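Local coordinates for calcium-regulated actin-bundling protein (Dictyostelium discoideum, PDB 4X3N) that binds and bundles actin filaments, binds calcium, and may contribute to building and reorganizing filopodia and pseudopodia as the cell moves, at residues Leu283-Lys286 and Lys287-Tyr290; Phe96-Ala99 and Leu100-Tyr103; Lys116-Ala119 and Thr120-Ile124. All coordinates share one frame; numbering follows the deposited sequence.

Interaction 1: residues Leu283-Lys286 and Lys287-Tyr290; sequences LEEK and KKRY
The last two turns of helix 273-290 bring Leu283-Lys286 against Lys287-Tyr290. Regular i to i+4 backbone bonding joins them. Lys287 N bonds Leu283 O at 2.9 Å, and Lys288 N bonds Glu284 O. Arg289 N bonds Glu285 O, with a weak further bond to Lys286 O. The ladder closes with Tyr290 N on Lys286 O at 2.8 Å.

Two side-chain pairs add to this backbone contact. Leu283 and Lys287 cross obliquely, and Lys287 CD packs on Leu283 CG at 3.9 Å. The lysine chain bends about its CG-CD bond (chi3 74°), at the CD that touches the leucine. Its NZ ends in a salt bridge with Glu245. The second pair is Glu285 and Lys288, which run side by side in the same direction. Lys288 CE lies 4.0 Å from Glu285 OE1. Glu285 OE2 and Lys288 NZ stay 4.8 Å apart, so the opposite charges are near but not in contact. The salt bridge of Glu285 is to Arg281, one turn back.

Tyr290 sits beside its neighbour Arg289. Arg289 CG lies 3.3 Å above one ring face, toward the rim. Tyr290 OH in turn lies over one face of the Arg289 guanidinium, again offset, and it hydrogen-bonds Glu201.

Leu283 packs on helix 232-255, while Lys286 and Tyr290 touch both that helix and helix 181-211. Lys286 NZ hydrogen-bonds Asn194. The chemistry thus divides round the helix. Leu283 joins it to helix 232-255 and Tyr290 to both helices through apolar contact, and Lys286, Lys287 and Tyr290 add polar links through their ends. Glu285 and Lys288 are more exposed, and their attraction is probably mild.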
ATOM      1  N   LEU A 283     -22.957  -2.998 -24.339  1.00 25.48           N
ATOM      2  CA  LEU A 283     -23.948  -2.160 -25.023  1.00 25.66           C
ATOM      3  C   LEU A 283     -25.334  -2.575 -24.667  1.00 27.99           C
ATOM      4  O   LEU A 283     -26.153  -1.749 -24.324  1.00 28.70           O
ATOM      5  CB  LEU A 283     -23.821  -2.277 -26.514  1.00 26.20           C
ATOM      6  CG  LEU A 283     -24.788  -1.460 -27.361  1.00 26.51           C
ATOM      7  CD1 LEU A 283     -24.486   0.050 -27.234  1.00 29.35           C
ATOM      8  CD2 LEU A 283     -24.684  -1.948 -28.822  1.00 30.14           C
ATOM      9  N   GLU A 284     -25.596  -3.871 -24.751  1.00 30.34           N
ATOM     10  CA  GLU A 284     -26.916  -4.397 -24.377  1.00 31.43           C
ATOM     11  C   GLU A 284     -27.323  -3.958 -22.955  1.00 26.60           C
ATOM     12  O   GLU A 284     -28.410  -3.420 -22.747  1.00 27.66           O
ATOM     13  CB  GLU A 284     -26.849  -5.932 -24.536  1.00 38.15           C
ATOM     14  CG  GLU A 284     -28.034  -6.747 -24.039  1.00 40.07           C
ATOM     15  CD  GLU A 284     -27.731  -8.281 -23.986  1.00 43.01           C
ATOM     16  OE1 GLU A 284     -28.343  -8.978 -23.161  1.00 45.37           O
ATOM     17  OE2 GLU A 284     -26.884  -8.811 -24.748  1.00 43.17           O
ATOM     18  N   GLU A 285     -26.440  -4.182 -21.985  1.00 27.47           N
ATOM     19  CA  GLU A 285     -26.646  -3.797 -20.582  1.00 31.66           C
ATOM     20  C   GLU A 285     -26.924  -2.299 -20.471  1.00 29.77           C
ATOM     21  O   GLU A 285     -27.911  -1.839 -19.874  1.00 26.89           O
ATOM     22  CB  GLU A 285     -25.384  -4.151 -19.762  1.00 35.74           C
ATOM     23  CG  GLU A 285     -25.557  -4.180 -18.244  1.00 41.93           C
ATOM     24  CD  GLU A 285     -26.548  -5.221 -17.813  1.00 46.55           C
ATOM     25  OE1 GLU A 285     -26.736  -6.180 -18.584  1.00 51.58           O
ATOM     26  OE2 GLU A 285     -27.156  -5.072 -16.729  1.00 47.58           O
ATOM     27  N   LYS A 286     -26.086  -1.530 -21.129  1.00 29.23           N
ATOM     28  CA  LYS A 286     -26.263  -0.098 -21.080  1.00 27.71           C
ATOM     29  C   LYS A 286     -27.607   0.311 -21.605  1.00 28.77           C
ATOM     30  O   LYS A 286     -28.249   1.184 -20.992  1.00 28.68           O
ATOM     31  CB  LYS A 286     -25.105   0.618 -21.795  1.00 26.60           C
ATOM     32  CG  LYS A 286     -23.828   0.670 -20.944  1.00 26.57           C
ATOM     33  CD  LYS A 286     -22.586   0.663 -21.803  1.00 26.02           C
ATOM     34  CE  LYS A 286     -21.402   1.367 -21.095  1.00 28.02           C
ATOM     35  NZ  LYS A 286     -20.826   0.656 -19.917  1.00 27.62           N
ATOM     36  N   LYS A 287     -28.033  -0.253 -22.742  1.00 32.14           N
ATOM     37  CA  LYS A 287     -29.291   0.221 -23.409  1.00 35.18           C
ATOM     38  C   LYS A 287     -30.469  -0.109 -22.554  1.00 35.71           C
ATOM     39  O   LYS A 287     -31.392   0.677 -22.380  1.00 36.87           O
ATOM     40  CB  LYS A 287     -29.477  -0.420 -24.787  1.00 34.21           C
ATOM     41  CG  LYS A 287     -28.618   0.229 -25.824  1.00 36.23           C
ATOM     42  CD  LYS A 287     -28.592  -0.522 -27.149  1.00 38.68           C
ATOM     43  CE  LYS A 287     -29.876  -0.356 -27.946  1.00 40.42           C
ATOM     44  NZ  LYS A 287     -29.782  -1.206 -29.182  1.00 42.50           N
ATOM     45  N   LYS A 288     -30.411  -1.298 -21.991  1.00 39.64           N
ATOM     46  CA  LYS A 288     -31.453  -1.776 -21.090  1.00 35.96           C
ATOM     47  C   LYS A 288     -31.653  -0.760 -19.964  1.00 38.12           C
ATOM     48  O   LYS A 288     -32.784  -0.372 -19.680  1.00 37.69           O
ATOM     49  CB  LYS A 288     -31.050  -3.177 -20.656  1.00 37.71           C
ATOM     50  CG  LYS A 288     -31.437  -3.773 -19.321  1.00 43.34           C
ATOM     51  CD  LYS A 288     -31.380  -5.297 -19.527  1.00 49.04           C
ATOM     52  CE  LYS A 288     -30.703  -6.049 -18.399  1.00 52.05           C
ATOM     53  NZ  LYS A 288     -31.729  -6.384 -17.374  1.00 52.22           N
ATOM     54  N   ARG A 289     -30.560  -0.255 -19.404  1.00 38.05           N
ATOM     55  CA  ARG A 289     -30.599   0.546 -18.175  1.00 36.92           C
ATOM     56  C   ARG A 289     -30.814   2.041 -18.459  1.00 34.06           C
ATOM     57  O   ARG A 289     -31.483   2.705 -17.722  1.00 29.02           O
ATOM     58  CB  ARG A 289     -29.331   0.214 -17.361  1.00 44.21           C
ATOM     59  CG  ARG A 289     -28.991   1.108 -16.179  1.00 53.69           C
ATOM     60  CD  ARG A 289     -29.428   0.527 -14.844  1.00 63.53           C
ATOM     61  NE  ARG A 289     -29.073   1.403 -13.706  1.00 73.64           N
ATOM     62  CZ  ARG A 289     -29.706   2.533 -13.343  1.00 79.86           C
ATOM     63  NH1 ARG A 289     -30.771   2.980 -14.018  1.00 80.58           N
ATOM     64  NH2 ARG A 289     -29.275   3.228 -12.275  1.00 76.39           N
ATOM     65  N   TYR A 290     -30.259   2.563 -19.536  1.00 31.44           N
ATOM     66  CA  TYR A 290     -30.290   4.002 -19.797  1.00 33.71           C
ATOM     67  C   TYR A 290     -30.898   4.417 -21.130  1.00 34.08           C
ATOM     68  O   TYR A 290     -31.014   5.625 -21.389  1.00 36.78           O
ATOM     69  CB  TYR A 290     -28.861   4.540 -19.690  1.00 28.03           C
ATOM     70  CG  TYR A 290     -28.354   4.550 -18.273  1.00 25.38           C
ATOM     71  CD1 TYR A 290     -28.853   5.448 -17.348  1.00 27.59           C
ATOM     72  CD2 TYR A 290     -27.381   3.686 -17.852  1.00 24.56           C
ATOM     73  CE1 TYR A 290     -28.406   5.472 -16.065  1.00 27.16           C
ATOM     74  CE2 TYR A 290     -26.932   3.686 -16.552  1.00 25.37           C
ATOM     75  CZ  TYR A 290     -27.425   4.598 -15.661  1.00 28.67           C
ATOM     76  OH  TYR A 290     -26.989   4.662 -14.354  1.00 30.48           O
TER

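Interaction 2: residues Phe96-Ala99 and Leu100-Tyr103; sequences FDIA and LYFY
Ile98 and Tyr101 carry the side-chain contact, three residues apart on the helix. Their side chains cross at a slant, and Ile98 CD1 comes within 4.1 Å of Tyr101 CD2. Asp97 O lies over one face of the Tyr101 ring, 3.9 Å from Tyr101 CG. Tyr101 has CG anti to its own carbonyl carbon (chi1 -69°), which swings the ring back over the preceding turn.

Phe102 and Tyr103 share another carbonyl. Ala99 O lies near the plane of both rings, at their edges. Ala99 O is 3.3 Å from Tyr103 CD2 and 3.9 Å from Phe102 CD2. Phe102 CE2 stands 4.0 Å above one face of Tyr103, toward the rim.

This is the first part of helix 96-111, directly after strand 93-95, which pairs with strand 150-152 of the calcium-binding region. Backbone bonds link Leu100 N to Phe96 O, Tyr101 N to Asp97 O, Phe102 N to Ile98 O and Tyr103 N to Ala99 O. Tyr103 N to Ala99 O is 2.8 Å. The first of the four comes from above the carbonyl plane, 38° out of it. Leu100 CB also lies 3.2 Å from Asp97 O.

Phe102 faces helix 61-79 and meets Tyr156 edge-to-face. Tyr103, Ala99 and Phe96 pack on Leu139 of helix 132-143, where Lys136 forms a salt bridge with Asp97. The Ile98-Tyr101 side meets a second subunit of the crystal assembly: Tyr101 OH hydrogen-bonds Asp144 of that subunit, a calcium-site residue, the Tyr101 ring meets its Phe147 edge-to-face, and Asp97 also forms a salt bridge with Arg140 of the second subunit.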
ATOM      1  N   PHE A  96      -3.899  -9.395  -1.167  1.00 20.13           N
ATOM      2  CA  PHE A  96      -4.400 -10.705  -0.772  1.00 22.33           C
ATOM      3  C   PHE A  96      -5.610 -10.664   0.215  1.00 23.62           C
ATOM      4  O   PHE A  96      -6.508 -11.566   0.203  1.00 22.67           O
ATOM      5  CB  PHE A  96      -3.260 -11.560  -0.179  1.00 22.78           C
ATOM      6  CG  PHE A  96      -2.285 -12.132  -1.178  1.00 24.13           C
ATOM      7  CD1 PHE A  96      -2.348 -11.875  -2.520  1.00 24.96           C
ATOM      8  CD2 PHE A  96      -1.237 -12.899  -0.703  1.00 22.70           C
ATOM      9  CE1 PHE A  96      -1.407 -12.388  -3.374  1.00 25.48           C
ATOM     10  CE2 PHE A  96      -0.300 -13.429  -1.558  1.00 25.25           C
ATOM     11  CZ  PHE A  96      -0.386 -13.184  -2.903  1.00 24.65           C
ATOM     12  N   ASP A  97      -5.696  -9.631   1.042  1.00 20.92           N
ATOM     13  CA  ASP A  97      -6.831  -9.567   1.933  1.00 23.35           C
ATOM     14  C   ASP A  97      -8.091  -9.227   1.127  1.00 26.08           C
ATOM     15  O   ASP A  97      -9.152  -9.838   1.342  1.00 20.64           O
ATOM     16  CB  ASP A  97      -6.613  -8.576   3.069  1.00 23.60           C
ATOM     17  CG  ASP A  97      -5.639  -9.091   4.109  1.00 23.09           C
ATOM     18  OD1 ASP A  97      -5.611 -10.300   4.402  1.00 20.46           O
ATOM     19  OD2 ASP A  97      -4.900  -8.274   4.620  1.00 26.55           O
ATOM     20  N   ILE A  98      -7.984  -8.240   0.230  1.00 22.29           N
ATOM     21  CA  ILE A  98      -9.104  -7.913  -0.594  1.00 22.29           C
ATOM     22  C   ILE A  98      -9.495  -9.080  -1.573  1.00 25.26           C
ATOM     23  O   ILE A  98     -10.677  -9.328  -1.785  1.00 26.47           O
ATOM     24  CB  ILE A  98      -8.862  -6.617  -1.361  1.00 22.43           C
ATOM     25  CG1 ILE A  98      -8.528  -5.455  -0.426  1.00 23.43           C
ATOM     26  CG2 ILE A  98     -10.089  -6.275  -2.152  1.00 22.54           C
ATOM     27  CD1 ILE A  98      -9.553  -5.172   0.680  1.00 24.74           C
ATOM     28  N   ALA A  99      -8.509  -9.774  -2.155  1.00 24.30           N
ATOM     29  CA  ALA A  99      -8.740 -10.981  -2.942  1.00 22.65           C
ATOM     30  C   ALA A  99      -9.526 -12.015  -2.207  1.00 24.01           C
ATOM     31  O   ALA A  99     -10.468 -12.645  -2.750  1.00 23.50           O
ATOM     32  CB  ALA A  99      -7.430 -11.591  -3.437  1.00 24.49           C
ATOM     33  N   LEU A 100      -9.153 -12.231  -0.967  1.00 24.23           N
ATOM     34  CA  LEU A 100      -9.915 -13.086  -0.100  1.00 25.01           C
ATOM     35  C   LEU A 100     -11.400 -12.720  -0.016  1.00 24.80           C
ATOM     36  O   LEU A 100     -12.268 -13.569  -0.112  1.00 23.51           O
ATOM     37  CB  LEU A 100      -9.251 -13.070   1.268  1.00 28.71           C
ATOM     38  CG  LEU A 100      -9.587 -14.218   2.163  1.00 28.68           C
ATOM     39  CD1 LEU A 100      -8.516 -14.439   3.217  1.00 30.89           C
ATOM     40  CD2 LEU A 100     -10.931 -13.934   2.807  1.00 32.20           C
ATOM     41  N   TYR A 101     -11.720 -11.457   0.156  1.00 22.89           N
ATOM     42  CA  TYR A 101     -13.111 -11.042   0.177  1.00 23.66           C
ATOM     43  C   TYR A 101     -13.748 -11.299  -1.210  1.00 23.05           C
ATOM     44  O   TYR A 101     -14.932 -11.643  -1.310  1.00 24.62           O
ATOM     45  CB  TYR A 101     -13.269  -9.522   0.506  1.00 22.65           C
ATOM     46  CG  TYR A 101     -12.932  -9.002   1.912  1.00 23.36           C
ATOM     47  CD1 TYR A 101     -13.314  -9.687   3.059  1.00 30.29           C
ATOM     48  CD2 TYR A 101     -12.373  -7.742   2.089  1.00 26.52           C
ATOM     49  CE1 TYR A 101     -13.054  -9.177   4.356  1.00 29.24           C
ATOM     50  CE2 TYR A 101     -12.143  -7.195   3.361  1.00 28.26           C
ATOM     51  CZ  TYR A 101     -12.484  -7.915   4.514  1.00 28.92           C
ATOM     52  OH  TYR A 101     -12.231  -7.382   5.793  1.00 25.51           O
ATOM     53  N   PHE A 102     -13.000 -11.084  -2.282  1.00 22.93           N
ATOM     54  CA  PHE A 102     -13.458 -11.397  -3.636  1.00 21.52           C
ATOM     55  C   PHE A 102     -13.858 -12.846  -3.762  1.00 22.69           C
ATOM     56  O   PHE A 102     -14.996 -13.156  -4.115  1.00 25.33           O
ATOM     57  CB  PHE A 102     -12.400 -10.976  -4.675  1.00 22.13           C
ATOM     58  CG  PHE A 102     -12.549 -11.600  -6.023  1.00 20.00           C
ATOM     59  CD1 PHE A 102     -13.589 -11.287  -6.816  1.00 19.37           C
ATOM     60  CD2 PHE A 102     -11.573 -12.458  -6.509  1.00 19.22           C
ATOM     61  CE1 PHE A 102     -13.714 -11.848  -8.065  1.00 19.78           C
ATOM     62  CE2 PHE A 102     -11.691 -13.055  -7.755  1.00 18.95           C
ATOM     63  CZ  PHE A 102     -12.762 -12.738  -8.548  1.00 20.66           C
ATOM     64  N   TYR A 103     -12.985 -13.750  -3.415  1.00 22.69           N
ATOM     65  CA  TYR A 103     -13.289 -15.142  -3.630  1.00 23.14           C
ATOM     66  C   TYR A 103     -14.422 -15.602  -2.714  1.00 25.61           C
ATOM     67  O   TYR A 103     -15.231 -16.442  -3.090  1.00 27.45           O
ATOM     68  CB  TYR A 103     -12.063 -15.984  -3.348  1.00 25.36           C
ATOM     69  CG  TYR A 103     -11.148 -16.148  -4.501  1.00 24.01           C
ATOM     70  CD1 TYR A 103     -11.382 -17.125  -5.464  1.00 23.02           C
ATOM     71  CD2 TYR A 103     -10.041 -15.316  -4.625  1.00 22.20           C
ATOM     72  CE1 TYR A 103     -10.529 -17.262  -6.555  1.00 23.57           C
ATOM     73  CE2 TYR A 103      -9.192 -15.434  -5.673  1.00 22.59           C
ATOM     74  CZ  TYR A 103      -9.430 -16.399  -6.648  1.00 20.88           C
ATOM     75  OH  TYR A 103      -8.540 -16.489  -7.664  1.00 19.17           O
TER

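Interaction 3: residues Lys116-Ala119 and Thr120-Ile124; sequences KNYA and TTYPI
Hydrogen bonds dominate the contact between Lys116-Ala119 and Thr120-Ile124, at the C-terminal end of the short helix 116-121 and the turn after it. Lys116 O accepts two, from Thr120 OG1 at 2.6 Å and from Thr120 N at 2.9 Å. The donors arrive from opposite faces of the carbonyl plane. With chi1 at 38°, Thr120 turns its hydroxyl back to this oxygen. Asn117 O accepts Thr121 N at 2.8 Å. Thr121 OG1 is 2.7 Å from Asn117 O and 3.1 Å from Asn117 OD1; its single proton may serve either. Tyr122 N bonds Tyr118 O weakly, where the chain leaves helical geometry.

The apolar part is a pair of tyrosines lying side by side and pointing the same way. Tyr118 CD1 touches Tyr122 CE2 at 3.7 Å. Tyr118 O sits at the edge of the Tyr122 ring, and Thr121 CG2 over one face. Both tyrosines rest on helix 61-79, Tyr122 on Glu62. An alanine in place of Tyr122 would remove the ring beside Tyr118 and is likely to open a gap there and leave Tyr118 freer to turn. Thr120 thus turns its hydroxyl back onto a helix carbonyl, and Thr121 may do the same, supplementing the backbone bonds at this exposed end.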
ATOM      1  N   LYS A 116     -28.946 -20.601  -8.498  1.00 43.10           N
ATOM      2  CA  LYS A 116     -28.631 -21.951  -8.899  1.00 49.72           C
ATOM      3  C   LYS A 116     -28.522 -22.124 -10.422  1.00 49.30           C
ATOM      4  O   LYS A 116     -27.923 -23.087 -10.897  1.00 49.48           O
ATOM      5  CB  LYS A 116     -29.628 -22.941  -8.298  1.00 56.28           C
ATOM      6  CG  LYS A 116     -31.056 -22.900  -8.856  1.00 62.84           C
ATOM      7  CD  LYS A 116     -32.036 -23.641  -7.941  1.00 67.64           C
ATOM      8  CE  LYS A 116     -31.653 -25.107  -7.693  1.00 75.55           C
ATOM      9  NZ  LYS A 116     -32.319 -26.075  -8.612  1.00 83.01           N
ATOM     10  N   ASN A 117     -29.111 -21.195 -11.169  1.00 48.12           N
ATOM     11  CA  ASN A 117     -28.992 -21.173 -12.625  1.00 52.08           C
ATOM     12  C   ASN A 117     -27.527 -21.023 -13.046  1.00 49.02           C
ATOM     13  O   ASN A 117     -26.978 -21.837 -13.796  1.00 45.23           O
ATOM     14  CB  ASN A 117     -29.840 -20.019 -13.211  1.00 51.31           C
ATOM     15  CG  ASN A 117     -29.390 -19.597 -14.605  1.00 54.46           C
ATOM     16  OD1 ASN A 117     -29.433 -20.377 -15.565  1.00 48.70           O
ATOM     17  ND2 ASN A 117     -28.953 -18.353 -14.717  1.00 59.21           N
ATOM     18  N   TYR A 118     -26.906 -19.965 -12.553  1.00 45.90           N
ATOM     19  CA  TYR A 118     -25.478 -19.796 -12.741  1.00 44.77           C
ATOM     20  C   TYR A 118     -24.674 -21.037 -12.359  1.00 48.34           C
ATOM     21  O   TYR A 118     -23.747 -21.439 -13.069  1.00 55.28           O
ATOM     22  CB  TYR A 118     -25.027 -18.608 -11.963  1.00 38.97           C
ATOM     23  CG  TYR A 118     -25.414 -17.268 -12.596  1.00 38.65           C
ATOM     24  CD1 TYR A 118     -24.801 -16.832 -13.763  1.00 39.39           C
ATOM     25  CD2 TYR A 118     -26.345 -16.414 -11.997  1.00 38.79           C
ATOM     26  CE1 TYR A 118     -25.130 -15.600 -14.330  1.00 39.79           C
ATOM     27  CE2 TYR A 118     -26.650 -15.183 -12.550  1.00 36.07           C
ATOM     28  CZ  TYR A 118     -26.033 -14.792 -13.712  1.00 35.97           C
ATOM     29  OH  TYR A 118     -26.322 -13.605 -14.305  1.00 36.10           O
ATOM     30  N   ALA A 119     -25.043 -21.712 -11.279  1.00 48.68           N
ATOM     31  CA  ALA A 119     -24.232 -22.845 -10.810  1.00 41.22           C
ATOM     32  C   ALA A 119     -24.364 -24.118 -11.640  1.00 42.82           C
ATOM     33  O   ALA A 119     -23.390 -24.849 -11.884  1.00 40.28           O
ATOM     34  CB  ALA A 119     -24.529 -23.097  -9.346  1.00 43.02           C
ATOM     35  N   THR A 120     -25.576 -24.396 -12.094  1.00 38.53           N
ATOM     36  CA  THR A 120     -25.825 -25.541 -12.971  1.00 36.48           C
ATOM     37  C   THR A 120     -25.412 -25.219 -14.421  1.00 36.63           C
ATOM     38  O   THR A 120     -24.951 -26.083 -15.149  1.00 36.49           O
ATOM     39  CB  THR A 120     -27.359 -25.936 -12.934  1.00 36.74           C
ATOM     40  OG1 THR A 120     -28.168 -24.754 -12.865  1.00 40.70           O
ATOM     41  CG2 THR A 120     -27.691 -26.697 -11.678  1.00 40.21           C
ATOM     42  N   THR A 121     -25.594 -23.989 -14.857  1.00 33.25           N
ATOM     43  CA  THR A 121     -25.247 -23.667 -16.240  1.00 34.46           C
ATOM     44  C   THR A 121     -23.739 -23.490 -16.488  1.00 33.38           C
ATOM     45  O   THR A 121     -23.298 -23.675 -17.599  1.00 33.09           O
ATOM     46  CB  THR A 121     -25.955 -22.404 -16.732  1.00 35.64           C
ATOM     47  OG1 THR A 121     -27.331 -22.466 -16.380  1.00 35.10           O
ATOM     48  CG2 THR A 121     -25.827 -22.252 -18.299  1.00 36.58           C
ATOM     49  N   TYR A 122     -22.938 -23.172 -15.471  1.00 32.88           N
ATOM     50  CA  TYR A 122     -21.509 -22.872 -15.683  1.00 28.95           C
ATOM     51  C   TYR A 122     -20.622 -23.653 -14.732  1.00 31.95           C
ATOM     52  O   TYR A 122     -19.895 -23.042 -13.940  1.00 30.93           O
ATOM     53  CB  TYR A 122     -21.291 -21.380 -15.461  1.00 29.01           C
ATOM     54  CG  TYR A 122     -22.189 -20.511 -16.316  1.00 26.06           C
ATOM     55  CD1 TYR A 122     -21.918 -20.343 -17.665  1.00 27.64           C
ATOM     56  CD2 TYR A 122     -23.316 -19.938 -15.805  1.00 26.30           C
ATOM     57  CE1 TYR A 122     -22.706 -19.560 -18.448  1.00 27.49           C
ATOM     58  CE2 TYR A 122     -24.138 -19.152 -16.592  1.00 25.21           C
ATOM     59  CZ  TYR A 122     -23.806 -18.989 -17.916  1.00 26.55           C
ATOM     60  OH  TYR A 122     -24.525 -18.237 -18.752  1.00 28.87           O
ATOM     61  N   PRO A 123     -20.669 -25.017 -14.791  1.00 32.49           N
ATOM     62  CA  PRO A 123     -19.948 -25.769 -13.774  1.00 31.85           C
ATOM     63  C   PRO A 123     -18.459 -25.411 -13.761  1.00 29.65           C
ATOM     64  O   PRO A 123     -17.880 -25.240 -12.716  1.00 30.28           O
ATOM     65  CB  PRO A 123     -20.158 -27.248 -14.206  1.00 32.18           C
ATOM     66  CG  PRO A 123     -20.630 -27.186 -15.635  1.00 32.96           C
ATOM     67  CD  PRO A 123     -21.432 -25.914 -15.679  1.00 34.24           C
ATOM     68  N   ILE A 124     -17.847 -25.260 -14.925  1.00 30.57           N
ATOM     69  CA  ILE A 124     -16.391 -25.092 -14.963  1.00 30.15           C
ATOM     70  C   ILE A 124     -15.980 -23.708 -14.408  1.00 28.70           C
ATOM     71  O   ILE A 124     -14.831 -23.494 -14.070  1.00 27.78           O
ATOM     72  CB  ILE A 124     -15.837 -25.352 -16.374  1.00 33.27           C
ATOM     73  CG1 ILE A 124     -14.341 -25.541 -16.307  1.00 36.80           C
ATOM     74  CG2 ILE A 124     -16.163 -24.211 -17.306  1.00 34.47           C
ATOM     75  CD1 ILE A 124     -13.666 -25.676 -17.654  1.00 41.67           C
TER

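How the interactions relate
Interaction 2 comes first along the chain, then interaction 3, then interaction 1. Interactions 2 and 3 lie on consecutive helices, 96-111 and 116-121; their centres are about 22 Å apart. Both helices pack on helix 61-79. Interaction 1 belongs to helix 273-290, close to the C-terminus, beside the long helices 181-211 and 232-255. Its centre is about 29 Å from that of interaction 2, across the chain's centre, and about 24 Å from that of interaction 3. None of the three touch. They therefore sample separate regions: a contact between copies in the crystal assembly, near the calcium site, a surface helix end, and the packing of the long C-terminal helices.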